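Local structure of pectate lyase (Paenibacillus sp. 0602, 5GT5) at residues T95-N100 against V119-N124. The protein cleaves polygalacturonate by elimination and probably also partially methylated pectins, probably endo-acting with calcium as cofactor, as a secreted family 1 polysaccharide lyase. The protein carries 1 engineered substitution. Numbering follows the deposited sequence.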
loop_
_atom_site.group_PDB
_atom_site.type_symbol
_atom_site.label_atom_id
_atom_site.label_comp_id
_atom_site.label_asym_id
_atom_site.label_seq_id
_atom_site.Cartn_x
_atom_site.Cartn_y
_atom_site.Cartn_z
ATOM N N THR A 95 13.082 -16.602 -1.378
ATOM C CA THR A 95 12.739 -15.232 -1.006
ATOM C C THR A 95 12.303 -14.419 -2.217
ATOM O O THR A 95 13.130 -14.125 -3.100
ATOM C CB THR A 95 13.908 -14.518 -0.306
ATOM O OG1 THR A 95 14.241 -15.240 0.883
ATOM C CG2 THR A 95 13.503 -13.111 0.108
ATOM N N VAL A 96 11.028 -14.034 -2.219
ATOM C CA VAL A 96 10.436 -13.173 -3.228
ATOM C C VAL A 96 10.605 -11.760 -2.730
ATOM O O VAL A 96 9.938 -11.364 -1.752
ATOM C CB VAL A 96 8.935 -13.512 -3.358
ATOM C CG1 VAL A 96 8.221 -12.598 -4.322
ATOM C CG2 VAL A 96 8.755 -14.982 -3.808
ATOM N N ASP A 97 11.491 -10.999 -3.382
ATOM C CA ASP A 97 11.970 -9.723 -2.850
ATOM C C ASP A 97 11.757 -8.606 -3.866
ATOM O O ASP A 97 12.162 -8.713 -5.026
ATOM C CB ASP A 97 13.476 -9.841 -2.542
ATOM C CG ASP A 97 14.039 -8.657 -1.760
ATOM O OD1 ASP A 97 13.337 -7.656 -1.523
ATOM O OD2 ASP A 97 15.227 -8.741 -1.380
ATOM N N GLY A 98 11.056 -7.561 -3.461
ATOM C CA GLY A 98 10.989 -6.378 -4.298
ATOM C C GLY A 98 10.030 -6.458 -5.468
ATOM O O GLY A 98 10.162 -5.681 -6.417
ATOM N N PHE A 99 9.063 -7.372 -5.448
ATOM C CA PHE A 99 8.084 -7.488 -6.517
ATOM C C PHE A 99 6.931 -6.512 -6.348
ATOM O O PHE A 99 6.543 -6.207 -5.215
ATOM C CB PHE A 99 7.577 -8.935 -6.630
ATOM C CG PHE A 99 8.525 -9.818 -7.389
ATOM C CD1 PHE A 99 9.631 -10.367 -6.743
ATOM C CD2 PHE A 99 8.373 -10.033 -8.760
ATOM C CE1 PHE A 99 10.579 -11.144 -7.468
ATOM C CE2 PHE A 99 9.308 -10.801 -9.483
ATOM C CZ PHE A 99 10.400 -11.384 -8.817
ATOM N N ASN A 100 6.440 -5.962 -7.454
ATOM C CA ASN A 100 5.215 -5.179 -7.445
ATOM C C ASN A 100 4.250 -5.677 -8.494
ATOM O O ASN A 100 4.418 -5.434 -9.696
ATOM C CB ASN A 100 5.443 -3.701 -7.684
ATOM C CG ASN A 100 4.131 -2.915 -7.625
ATOM O OD1 ASN A 100 3.242 -3.221 -6.845
ATOM N ND2 ASN A 100 3.967 -1.985 -8.551
ATOM N N VAL A 119 8.133 -13.637 1.521
ATOM C CA VAL A 119 7.813 -12.480 0.689
ATOM C C VAL A 119 8.285 -11.252 1.420
ATOM O O VAL A 119 7.846 -10.971 2.540
ATOM C CB VAL A 119 6.318 -12.381 0.395
ATOM C CG1 VAL A 119 6.015 -11.127 -0.449
ATOM C CG2 VAL A 119 5.798 -13.667 -0.302
ATOM N N LYS A 120 9.231 -10.528 0.835
ATOM C CA LYS A 120 9.809 -9.344 1.494
ATOM C C LYS A 120 9.722 -8.157 0.581
ATOM O O LYS A 120 9.949 -8.280 -0.615
ATOM C CB LYS A 120 11.302 -9.536 1.807
ATOM C CG LYS A 120 11.572 -10.620 2.831
ATOM C CD LYS A 120 13.061 -10.752 3.120
ATOM C CE LYS A 120 13.341 -11.802 4.209
ATOM N NZ LYS A 120 14.810 -11.859 4.488
ATOM N N ARG A 121 9.396 -7.018 1.169
ATOM C CA ARG A 121 9.492 -5.730 0.449
ATOM C C ARG A 121 8.736 -5.787 -0.884
ATOM O O ARG A 121 9.202 -5.265 -1.902
ATOM C CB ARG A 121 10.960 -5.343 0.247
ATOM C CG ARG A 121 11.708 -5.020 1.531
ATOM C CD ARG A 121 13.214 -4.872 1.280
ATOM N NE ARG A 121 13.894 -6.132 0.973
ATOM C CZ ARG A 121 14.512 -6.908 1.865
ATOM N NH1 ARG A 121 14.520 -6.578 3.156
ATOM N NH2 ARG A 121 15.109 -8.027 1.461
ATOM N N SER A 122 7.575 -6.442 -0.890
ATOM C CA SER A 122 6.799 -6.621 -2.113
ATOM C C SER A 122 5.395 -6.060 -1.954
ATOM O O SER A 122 4.884 -5.850 -0.837
ATOM C CB SER A 122 6.736 -8.103 -2.457
ATOM O OG SER A 122 8.028 -8.600 -2.829
ATOM N N SER A 123 4.744 -5.800 -3.079
ATOM C CA SER A 123 3.384 -5.284 -3.064
ATOM C C SER A 123 2.564 -5.980 -4.115
ATOM O O SER A 123 3.074 -6.394 -5.176
ATOM C CB SER A 123 3.365 -3.780 -3.300
ATOM O OG SER A 123 4.078 -3.480 -4.484
ATOM N N ASN A 124 1.273 -6.104 -3.814
ATOM C CA ASN A 124 0.283 -6.654 -4.723
ATOM C C ASN A 124 0.682 -8.038 -5.246
ATOM O O ASN A 124 0.893 -8.273 -6.442
ATOM C CB ASN A 124 0.021 -5.649 -5.841
ATOM C CG ASN A 124 -0.613 -4.403 -5.308
ATOM O OD1 ASN A 124 -1.489 -4.468 -4.455
ATOM N ND2 ASN A 124 -0.069 -3.257 -5.706
HETATM O O HOH W 1 15.480 -14.145 3.152
#
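A chi1 of -170° sets CG of Asp-97 trans to the backbone N, and a kink at chi3 (-71°) in Arg-121 turns the guanidinium to meet the carboxylate side-on. Arg-121 NE reaches Asp-97 OD1 at 3.0 Å on its syn side but tilted out of the carboxylate plane, while Arg-121 NH2 gives a nearly straight bond to Asp-97 OD2 at 2.9 Å. The second oxygen lies in the guanidinium plane, yet its donor stands above the carboxylate plane, in keeping with the 54° between the planes. Replacing Asp-97 by an alanine would probably leave Arg-121 NE and NH2 without these acceptors and the guanidinium freer to turn. Parallel strand pairing is evident in the bond from Lys-120 N to Val-96 O (2.8 Å) and in Lys-120 O, which accepts from Gly-98 N and, above its carbonyl plane, from Ser-122 OG. Ser-122 OG accepts from Phe-99 N at 3.1 Å, so one hydroxyl ties the segments where the strands give way to loop. The ladder resumes with Ser-123 N bonded to Phe-99 O (2.8 Å), and Ser-123 OG donates to Asn-100 OD1 at 2.5 Å from above the amide carbonyl plane. The two segments belong to successive coils of the right-handed parallel beta-helix of pectate lyases: strand 92-97 lies between 74-76 and 115-120, 154-157 flanks the latter, and beyond the corner at Asn-124 strand 125-128 follows, beside 102-106.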